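Local coordinates for protein galactose mutarotase related enzyme (Lactobacillus acidophilus, PDB 3DCD) that probably binds carbohydrate and may act as a sugar isomerase, as in the aldose 1-epimerase (galactose mutarotase) family, though its own function is not established, at residues Glu124-Phe138 and Met274-Phe287. Residues are numbered along the deposited sequence; the frame is centred on the assembly and turned at random.
Sequences ENFSVVNKSDETMIF and MNHLKPGKEFQAGF
Two antiparallel ladders, one in each sheet of the beta-sandwich of the galactose mutarotase fold, are joined end to end here by two connecting loops. Strand 124-130 runs beside 282-287 at 165°, and 136-138 beside 275-277; the register shift of two between V129 and M136 marks them as separate ladders, with loops 131-135 and 278-281 between. The second loop forms a type II turn, K278 to K281, with G280 at positive phi. Both loops meet at N130. Its CG stands opposite the backbone N (chi1 -180°), pointing the amide so that ND2 donates to L277 O, at the end of strand 275-277, at 2.8 Å and, almost straight and in its own amide plane, to E134 O of its own loop at 2.9 Å, while OD1 accepts from S132 N to form an Asx turn. L277 O also receives M136 N, from the opposite face of its carbonyl plane. With an alanine here, E134 O and S132 N would probably lose their side-chain partner and L277 O would keep only M136 N, leaving the 131-135 loop freer to shift. G286 has no room for a CB, which would run into E124 O and N125 CA across the ladder, and its own backbone angles also favour glycine. On one face of the longer ladder S127 OG donates to E282 OE2 at 2.5 Å, arriving from above the carboxylate plane. Between the sheets, F138 has N275 CB over one face and L277 CB at its edge, 3.9 Å from CE1; Y105 also touches F138. The edge of F138 meets the face of F283 in a T-shaped pair, planes 80° apart, with F138 CZ 3.5 Å from F283 CD1.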
ATOM      1  N   GLU A 124       1.370  -2.577   9.686  1.00 15.49           N
ATOM      2  CA  GLU A 124       2.485  -2.198   8.813  1.00 15.42           C
ATOM      3  C   GLU A 124       2.746  -0.726   9.099  1.00 15.34           C
ATOM      4  O   GLU A 124       1.961   0.135   8.716  1.00 14.85           O
ATOM      5  CB  GLU A 124       2.119  -2.408   7.346  1.00 15.17           C
ATOM      6  CG  GLU A 124       3.181  -1.873   6.348  1.00 15.60           C
ATOM      7  CD  GLU A 124       2.918  -2.336   4.911  1.00 15.50           C
ATOM      8  OE1 GLU A 124       2.226  -3.365   4.708  1.00 15.56           O
ATOM      9  OE2 GLU A 124       3.410  -1.670   3.978  1.00 16.00           O
ATOM     10  N   ASN A 125       3.833  -0.447   9.818  1.00 15.68           N
ATOM     11  CA  ASN A 125       4.056   0.895  10.356  1.00 15.36           C
ATOM     12  C   ASN A 125       5.259   1.512   9.681  1.00 15.41           C
ATOM     13  O   ASN A 125       6.307   0.871   9.575  1.00 15.62           O
ATOM     14  CB  ASN A 125       4.311   0.850  11.870  1.00 15.95           C
ATOM     15  CG  ASN A 125       3.193   0.159  12.647  1.00 16.57           C
ATOM     16  OD1 ASN A 125       3.442  -0.733  13.471  1.00 19.78           O
ATOM     17  ND2 ASN A 125       1.971   0.572  12.398  1.00 15.53           N
ATOM     18  N   PHE A 126       5.114   2.770   9.281  1.00 14.74           N
ATOM     19  CA  PHE A 126       6.202   3.508   8.644  1.00 15.46           C
ATOM     20  C   PHE A 126       6.794   4.550   9.596  1.00 15.54           C
ATOM     21  O   PHE A 126       6.064   5.259  10.290  1.00 15.90           O
ATOM     22  CB  PHE A 126       5.683   4.234   7.404  1.00 14.65           C
ATOM     23  CG  PHE A 126       5.045   3.321   6.385  1.00 14.74           C
ATOM     24  CD1 PHE A 126       5.724   2.170   5.931  1.00 15.39           C
ATOM     25  CD2 PHE A 126       3.780   3.602   5.891  1.00 13.41           C
ATOM     26  CE1 PHE A 126       5.122   1.316   4.978  1.00 15.82           C
ATOM     27  CE2 PHE A 126       3.174   2.764   4.930  1.00 14.73           C
ATOM     28  CZ  PHE A 126       3.855   1.632   4.471  1.00 14.46           C
ATOM     29  N   SER A 127       8.116   4.646   9.596  1.00 15.87           N
ATOM     30  CA  SER A 127       8.815   5.689  10.290  1.00 16.18           C
ATOM     31  C   SER A 127       9.870   6.237   9.352  1.00 16.12           C
ATOM     32  O   SER A 127      10.694   5.484   8.836  1.00 15.22           O
ATOM     33  CB  SER A 127       9.463   5.138  11.552  1.00 16.73           C
ATOM     34  OG  SER A 127      10.428   6.040  12.054  1.00 18.37           O
ATOM     35  N   VAL A 128       9.834   7.549   9.129  1.00 16.49           N
ATOM     36  CA  VAL A 128      10.854   8.228   8.312  1.00 16.33           C
ATOM     37  C   VAL A 128      11.555   9.289   9.179  1.00 16.54           C
ATOM     38  O   VAL A 128      10.891  10.135   9.762  1.00 16.54           O
ATOM     39  CB  VAL A 128      10.203   8.897   7.071  1.00 16.81           C
ATOM     40  CG1 VAL A 128      11.234   9.583   6.197  1.00 16.95           C
ATOM     41  CG2 VAL A 128       9.437   7.851   6.234  1.00 16.96           C
ATOM     42  N   VAL A 129      12.879   9.227   9.259  1.00 16.32           N
ATOM     43  CA  VAL A 129      13.667  10.255   9.936  1.00 16.77           C
ATOM     44  C   VAL A 129      14.494  11.007   8.907  1.00 16.70           C
ATOM     45  O   VAL A 129      15.264  10.395   8.167  1.00 16.75           O
ATOM     46  CB  VAL A 129      14.592   9.645  11.023  1.00 17.06           C
ATOM     47  CG1 VAL A 129      15.429  10.734  11.716  1.00 16.68           C
ATOM     48  CG2 VAL A 129      13.746   8.863  12.050  1.00 17.27           C
ATOM     49  N   ASN A 130      14.321  12.325   8.851  1.00 16.30           N
ATOM     50  CA  ASN A 130      15.114  13.157   7.956  1.00 16.48           C
ATOM     51  C   ASN A 130      16.489  13.411   8.564  1.00 17.01           C
ATOM     52  O   ASN A 130      16.581  13.977   9.663  1.00 16.82           O
ATOM     53  CB  ASN A 130      14.383  14.466   7.680  1.00 16.58           C
ATOM     54  CG  ASN A 130      15.155  15.382   6.741  1.00 17.03           C
ATOM     55  OD1 ASN A 130      16.111  14.958   6.091  1.00 16.18           O
ATOM     56  ND2 ASN A 130      14.735  16.650   6.665  1.00 16.01           N
ATOM     57  N   LYS A 131      17.531  12.955   7.860  1.00 16.67           N
ATOM     58  CA  LYS A 131      18.933  13.094   8.260  1.00 18.06           C
ATOM     59  C   LYS A 131      19.667  14.133   7.409  1.00 18.21           C
ATOM     60  O   LYS A 131      20.883  14.240   7.460  1.00 17.61           O
ATOM     61  CB  LYS A 131      19.644  11.744   8.124  1.00 18.14           C
ATOM     62  CG  LYS A 131      19.169  10.684   9.113  1.00 19.99           C
ATOM     63  CD  LYS A 131      19.392  11.139  10.552  1.00 23.54           C
ATOM     64  CE  LYS A 131      19.046  10.035  11.540  1.00 25.57           C
ATOM     65  NZ  LYS A 131      19.444  10.397  12.938  1.00 27.71           N
ATOM     66  N   SER A 132      18.904  14.865   6.601  1.00 19.38           N
ATOM     67  CA  SER A 132      19.434  15.905   5.724  1.00 20.25           C
ATOM     68  C   SER A 132      19.523  17.229   6.484  1.00 21.20           C
ATOM     69  O   SER A 132      18.888  17.388   7.528  1.00 20.89           O
ATOM     70  CB  SER A 132      18.506  16.089   4.519  1.00 20.01           C
ATOM     71  OG  SER A 132      18.197  14.851   3.908  1.00 19.93           O
ATOM     72  N   ASP A 133      20.289  18.180   5.950  1.00 22.53           N
ATOM     73  CA  ASP A 133      20.329  19.518   6.541  1.00 23.86           C
ATOM     74  C   ASP A 133      19.219  20.437   6.027  1.00 24.07           C
ATOM     75  O   ASP A 133      19.115  21.589   6.461  1.00 24.12           O
ATOM     76  CB  ASP A 133      21.722  20.162   6.427  1.00 24.71           C
ATOM     77  CG  ASP A 133      22.287  20.147   5.005  1.00 26.28           C
ATOM     78  OD1 ASP A 133      21.532  19.908   4.033  1.00 28.72           O
ATOM     79  OD2 ASP A 133      23.511  20.377   4.871  1.00 29.29           O
ATOM     80  N   GLU A 134      18.385  19.924   5.120  1.00 24.10           N
ATOM     81  CA  GLU A 134      17.200  20.655   4.654  1.00 24.36           C
ATOM     82  C   GLU A 134      15.928  19.830   4.801  1.00 23.36           C
ATOM     83  O   GLU A 134      15.986  18.628   5.023  1.00 22.53           O
ATOM     84  CB  GLU A 134      17.354  21.108   3.194  1.00 25.19           C
ATOM     85  CG  GLU A 134      18.555  22.040   2.907  1.00 28.34           C
ATOM     86  CD  GLU A 134      18.400  23.465   3.474  1.00 33.51           C
ATOM     87  OE1 GLU A 134      17.260  23.970   3.596  1.00 34.56           O
ATOM     88  OE2 GLU A 134      19.442  24.095   3.786  1.00 37.12           O
ATOM     89  N   THR A 135      14.780  20.488   4.658  1.00 22.91           N
ATOM     90  CA  THR A 135      13.480  19.818   4.745  1.00 22.53           C
ATOM     91  C   THR A 135      13.370  18.737   3.662  1.00 22.41           C
ATOM     92  O   THR A 135      13.631  18.992   2.487  1.00 22.05           O
ATOM     93  CB  THR A 135      12.333  20.844   4.660  1.00 22.45           C
ATOM     94  OG1 THR A 135      12.385  21.672   5.828  1.00 23.37           O
ATOM     95  CG2 THR A 135      10.975  20.175   4.614  1.00 21.19           C
HETATM   96  N   MSE A 136      13.039  17.522   4.092  1.00 22.16           N
HETATM   97  CA  MSE A 136      12.874  16.384   3.198  1.00 22.72           C
HETATM   98  C   MSE A 136      11.439  16.333   2.669  1.00 20.23           C
HETATM   99  O   MSE A 136      10.499  16.590   3.407  1.00 19.50           O
HETATM  100  CB  MSE A 136      13.207  15.103   3.952  1.00 22.15           C
HETATM  101  CG  MSE A 136      13.037  13.844   3.151  1.00 24.47           C
HETATM  102 SE   MSE A 136      13.833  12.396   4.163  1.00 30.35          SE
HETATM  103  CE  MSE A 136      12.381  12.140   5.401  1.00 33.28           C
ATOM    104  N   ILE A 137      11.287  15.994   1.389  1.00 19.17           N
ATOM    105  CA  ILE A 137       9.973  15.930   0.732  1.00 18.22           C
ATOM    106  C   ILE A 137       9.782  14.500   0.211  1.00 17.82           C
ATOM    107  O   ILE A 137      10.565  14.055  -0.619  1.00 16.05           O
ATOM    108  CB  ILE A 137       9.851  17.000  -0.400  1.00 17.89           C
ATOM    109  CG1 ILE A 137      10.103  18.396   0.199  1.00 18.15           C
ATOM    110  CG2 ILE A 137       8.443  16.977  -1.005  1.00 17.48           C
ATOM    111  CD1 ILE A 137      10.478  19.512  -0.781  1.00 19.11           C
ATOM    112  N   PHE A 138       8.782  13.792   0.752  1.00 16.88           N
ATOM    113  CA  PHE A 138       8.522  12.384   0.425  1.00 17.17           C
ATOM    114  C   PHE A 138       7.048  11.984   0.492  1.00 17.52           C
ATOM    115  O   PHE A 138       6.225  12.602   1.216  1.00 17.60           O
ATOM    116  CB  PHE A 138       9.307  11.442   1.356  1.00 17.71           C
ATOM    117  CG  PHE A 138       8.763  11.402   2.746  1.00 17.52           C
ATOM    118  CD1 PHE A 138       9.094  12.404   3.662  1.00 17.28           C
ATOM    119  CD2 PHE A 138       7.887  10.391   3.137  1.00 18.52           C
ATOM    120  CE1 PHE A 138       8.557  12.387   4.945  1.00 17.17           C
ATOM    121  CE2 PHE A 138       7.352  10.374   4.406  1.00 18.39           C
ATOM    122  CZ  PHE A 138       7.682  11.368   5.313  1.00 17.56           C
HETATM  123  N   MSE A 274       2.626  15.804  -0.987  1.00 18.02           N
HETATM  124  CA  MSE A 274       3.881  15.286  -0.429  1.00 18.53           C
HETATM  125  C   MSE A 274       3.973  15.666   1.027  1.00 18.66           C
HETATM  126  O   MSE A 274       3.393  16.683   1.443  1.00 19.41           O
HETATM  127  CB  MSE A 274       5.108  15.813  -1.182  1.00 18.55           C
HETATM  128  CG  MSE A 274       5.273  15.254  -2.581  1.00 20.11           C
HETATM  129 SE   MSE A 274       5.665  13.321  -2.527  1.00 26.78          SE
HETATM  130  CE  MSE A 274       7.592  13.427  -2.802  1.00 18.61           C
ATOM    131  N   ASN A 275       4.665  14.840   1.803  1.00 17.73           N
ATOM    132  CA  ASN A 275       5.028  15.177   3.185  1.00 18.32           C
ATOM    133  C   ASN A 275       6.305  16.026   3.255  1.00 18.25           C
ATOM    134  O   ASN A 275       7.276  15.752   2.550  1.00 18.04           O
ATOM    135  CB  ASN A 275       5.198  13.904   4.039  1.00 18.19           C
ATOM    136  CG  ASN A 275       4.029  12.955   3.907  1.00 19.87           C
ATOM    137  OD1 ASN A 275       4.124  11.922   3.230  1.00 20.57           O
ATOM    138  ND2 ASN A 275       2.906  13.302   4.526  1.00 16.85           N
ATOM    139  N   HIS A 276       6.300  17.050   4.109  1.00 18.29           N
ATOM    140  CA  HIS A 276       7.479  17.896   4.338  1.00 19.30           C
ATOM    141  C   HIS A 276       7.997  17.703   5.756  1.00 19.54           C
ATOM    142  O   HIS A 276       7.270  17.954   6.725  1.00 19.95           O
ATOM    143  CB  HIS A 276       7.141  19.359   4.086  1.00 20.20           C
ATOM    144  CG  HIS A 276       6.865  19.662   2.645  1.00 21.51           C
ATOM    145  ND1 HIS A 276       5.730  19.223   1.999  1.00 25.98           N
ATOM    146  CD2 HIS A 276       7.584  20.342   1.723  1.00 23.25           C
ATOM    147  CE1 HIS A 276       5.765  19.615   0.738  1.00 24.34           C
ATOM    148  NE2 HIS A 276       6.878  20.296   0.546  1.00 24.39           N
ATOM    149  N   LEU A 277       9.227  17.213   5.869  1.00 19.24           N
ATOM    150  CA  LEU A 277       9.785  16.792   7.148  1.00 19.56           C
ATOM    151  C   LEU A 277      11.064  17.552   7.473  1.00 19.86           C
ATOM    152  O   LEU A 277      12.087  17.408   6.791  1.00 19.14           O
ATOM    153  CB  LEU A 277      10.033  15.266   7.151  1.00 19.71           C
ATOM    154  CG  LEU A 277      10.502  14.616   8.459  1.00 20.25           C
ATOM    155  CD1 LEU A 277       9.442  14.759   9.549  1.00 20.88           C
ATOM    156  CD2 LEU A 277      10.865  13.135   8.267  1.00 19.85           C
ATOM    157  N   LYS A 278      11.009  18.354   8.535  1.00 20.60           N
ATOM    158  CA  LYS A 278      12.158  19.178   8.914  1.00 20.97           C
ATOM    159  C   LYS A 278      13.379  18.344   9.366  1.00 20.95           C
ATOM    160  O   LYS A 278      13.224  17.195   9.821  1.00 21.26           O
ATOM    161  CB  LYS A 278      11.751  20.195   9.988  1.00 21.63           C
ATOM    162  CG  LYS A 278      10.668  21.162   9.537  1.00 24.02           C
ATOM    163  CD  LYS A 278      10.590  22.371  10.450  1.00 26.18           C
ATOM    164  CE  LYS A 278       9.463  23.306  10.022  1.00 27.92           C
ATOM    165  NZ  LYS A 278       9.391  24.496  10.912  1.00 29.50           N
ATOM    166  N   PRO A 279      14.595  18.912   9.231  1.00 20.25           N
ATOM    167  CA  PRO A 279      15.822  18.187   9.559  1.00 20.16           C
ATOM    168  C   PRO A 279      15.796  17.580  10.961  1.00 19.91           C
ATOM    169  O   PRO A 279      15.364  18.226  11.910  1.00 19.66           O
ATOM    170  CB  PRO A 279      16.905  19.267   9.440  1.00 20.49           C
ATOM    171  CG  PRO A 279      16.357  20.213   8.425  1.00 20.05           C
ATOM    172  CD  PRO A 279      14.892  20.276   8.739  1.00 20.48           C
ATOM    173  N   GLY A 280      16.198  16.320  11.060  1.00 19.91           N
ATOM    174  CA  GLY A 280      16.243  15.602  12.331  1.00 20.29           C
ATOM    175  C   GLY A 280      14.925  15.055  12.854  1.00 20.37           C
ATOM    176  O   GLY A 280      14.930  14.266  13.803  1.00 20.58           O
ATOM    177  N   LYS A 281      13.809  15.452  12.245  1.00 20.17           N
ATOM    178  CA  LYS A 281      12.477  15.044  12.709  1.00 20.76           C
ATOM    179  C   LYS A 281      12.032  13.671  12.211  1.00 20.81           C
ATOM    180  O   LYS A 281      12.600  13.126  11.254  1.00 20.50           O
ATOM    181  CB  LYS A 281      11.420  16.068  12.304  1.00 20.85           C
ATOM    182  CG  LYS A 281      11.688  17.491  12.776  1.00 23.74           C
ATOM    183  CD  LYS A 281      11.554  17.638  14.277  1.00 27.50           C
ATOM    184  CE  LYS A 281      11.740  19.101  14.687  1.00 29.79           C
ATOM    185  NZ  LYS A 281      10.511  19.901  14.417  1.00 30.69           N
ATOM    186  N   GLU A 282      11.014  13.127  12.877  1.00 20.46           N
ATOM    187  CA  GLU A 282      10.421  11.837  12.514  1.00 20.63           C
ATOM    188  C   GLU A 282       8.955  11.995  12.107  1.00 20.21           C
ATOM    189  O   GLU A 282       8.184  12.707  12.753  1.00 19.30           O
ATOM    190  CB  GLU A 282      10.586  10.800  13.652  1.00 20.42           C
ATOM    191  CG  GLU A 282       9.990   9.406  13.350  1.00 20.97           C
ATOM    192  CD  GLU A 282      10.260   8.354  14.433  1.00 23.66           C
ATOM    193  OE1 GLU A 282      10.904   8.682  15.465  1.00 28.19           O
ATOM    194  OE2 GLU A 282       9.860   7.181  14.246  1.00 23.63           O
ATOM    195  N   PHE A 283       8.611  11.348  10.992  1.00 19.65           N
ATOM    196  CA  PHE A 283       7.252  11.164  10.524  1.00 18.99           C
ATOM    197  C   PHE A 283       6.855   9.721  10.805  1.00 18.86           C
ATOM    198  O   PHE A 283       7.633   8.805  10.567  1.00 18.36           O
ATOM    199  CB  PHE A 283       7.198  11.445   9.018  1.00 18.93           C
ATOM    200  CG  PHE A 283       5.880  11.105   8.366  1.00 19.15           C
ATOM    201  CD1 PHE A 283       5.664   9.844   7.801  1.00 19.84           C
ATOM    202  CD2 PHE A 283       4.869  12.055   8.283  1.00 21.02           C
ATOM    203  CE1 PHE A 283       4.450   9.529   7.178  1.00 18.52           C
ATOM    204  CE2 PHE A 283       3.652  11.755   7.654  1.00 22.01           C
ATOM    205  CZ  PHE A 283       3.451  10.486   7.097  1.00 20.49           C
ATOM    206  N   GLN A 284       5.652   9.514  11.326  1.00 19.10           N
ATOM    207  CA  GLN A 284       5.152   8.166  11.539  1.00 20.48           C
ATOM    208  C   GLN A 284       3.778   8.025  10.927  1.00 19.86           C
ATOM    209  O   GLN A 284       2.927   8.905  11.069  1.00 20.23           O
ATOM    210  CB  GLN A 284       5.120   7.792  13.029  1.00 20.35           C
ATOM    211  CG  GLN A 284       6.462   7.369  13.573  1.00 22.42           C
ATOM    212  CD  GLN A 284       6.390   6.896  15.019  1.00 24.31           C
ATOM    213  OE1 GLN A 284       5.633   7.439  15.825  1.00 28.91           O
ATOM    214  NE2 GLN A 284       7.194   5.880  15.356  1.00 29.05           N
ATOM    215  N   ALA A 285       3.586   6.925  10.203  1.00 19.34           N
ATOM    216  CA  ALA A 285       2.291   6.576   9.642  1.00 18.98           C
ATOM    217  C   ALA A 285       2.198   5.056   9.598  1.00 18.99           C
ATOM    218  O   ALA A 285       3.153   4.347   9.949  1.00 19.94           O
ATOM    219  CB  ALA A 285       2.158   7.145   8.249  1.00 18.98           C
ATOM    220  N   GLY A 286       1.051   4.545   9.172  1.00 18.41           N
ATOM    221  CA  GLY A 286       0.904   3.110   9.025  1.00 17.15           C
ATOM    222  C   GLY A 286      -0.540   2.721   8.976  1.00 16.75           C
ATOM    223  O   GLY A 286      -1.449   3.582   9.071  1.00 16.02           O
ATOM    224  N   PHE A 287      -0.759   1.414   8.812  1.00 16.21           N
ATOM    225  CA  PHE A 287      -2.105   0.882   8.706  1.00 16.29           C
ATOM    226  C   PHE A 287      -2.144  -0.534   9.264  1.00 16.61           C
ATOM    227  O   PHE A 287      -1.095  -1.117   9.536  1.00 16.27           O
ATOM    228  CB  PHE A 287      -2.592   0.939   7.256  1.00 15.66           C
ATOM    229  CG  PHE A 287      -1.729   0.163   6.285  1.00 16.93           C
ATOM    230  CD1 PHE A 287      -0.556   0.737   5.761  1.00 15.43           C
ATOM    231  CD2 PHE A 287      -2.091  -1.126   5.891  1.00 15.95           C
ATOM    232  CE1 PHE A 287       0.231   0.041   4.855  1.00 16.67           C
ATOM    233  CE2 PHE A 287      -1.306  -1.835   4.970  1.00 16.83           C
ATOM    234  CZ  PHE A 287      -0.150  -1.259   4.464  1.00 16.23           C
TER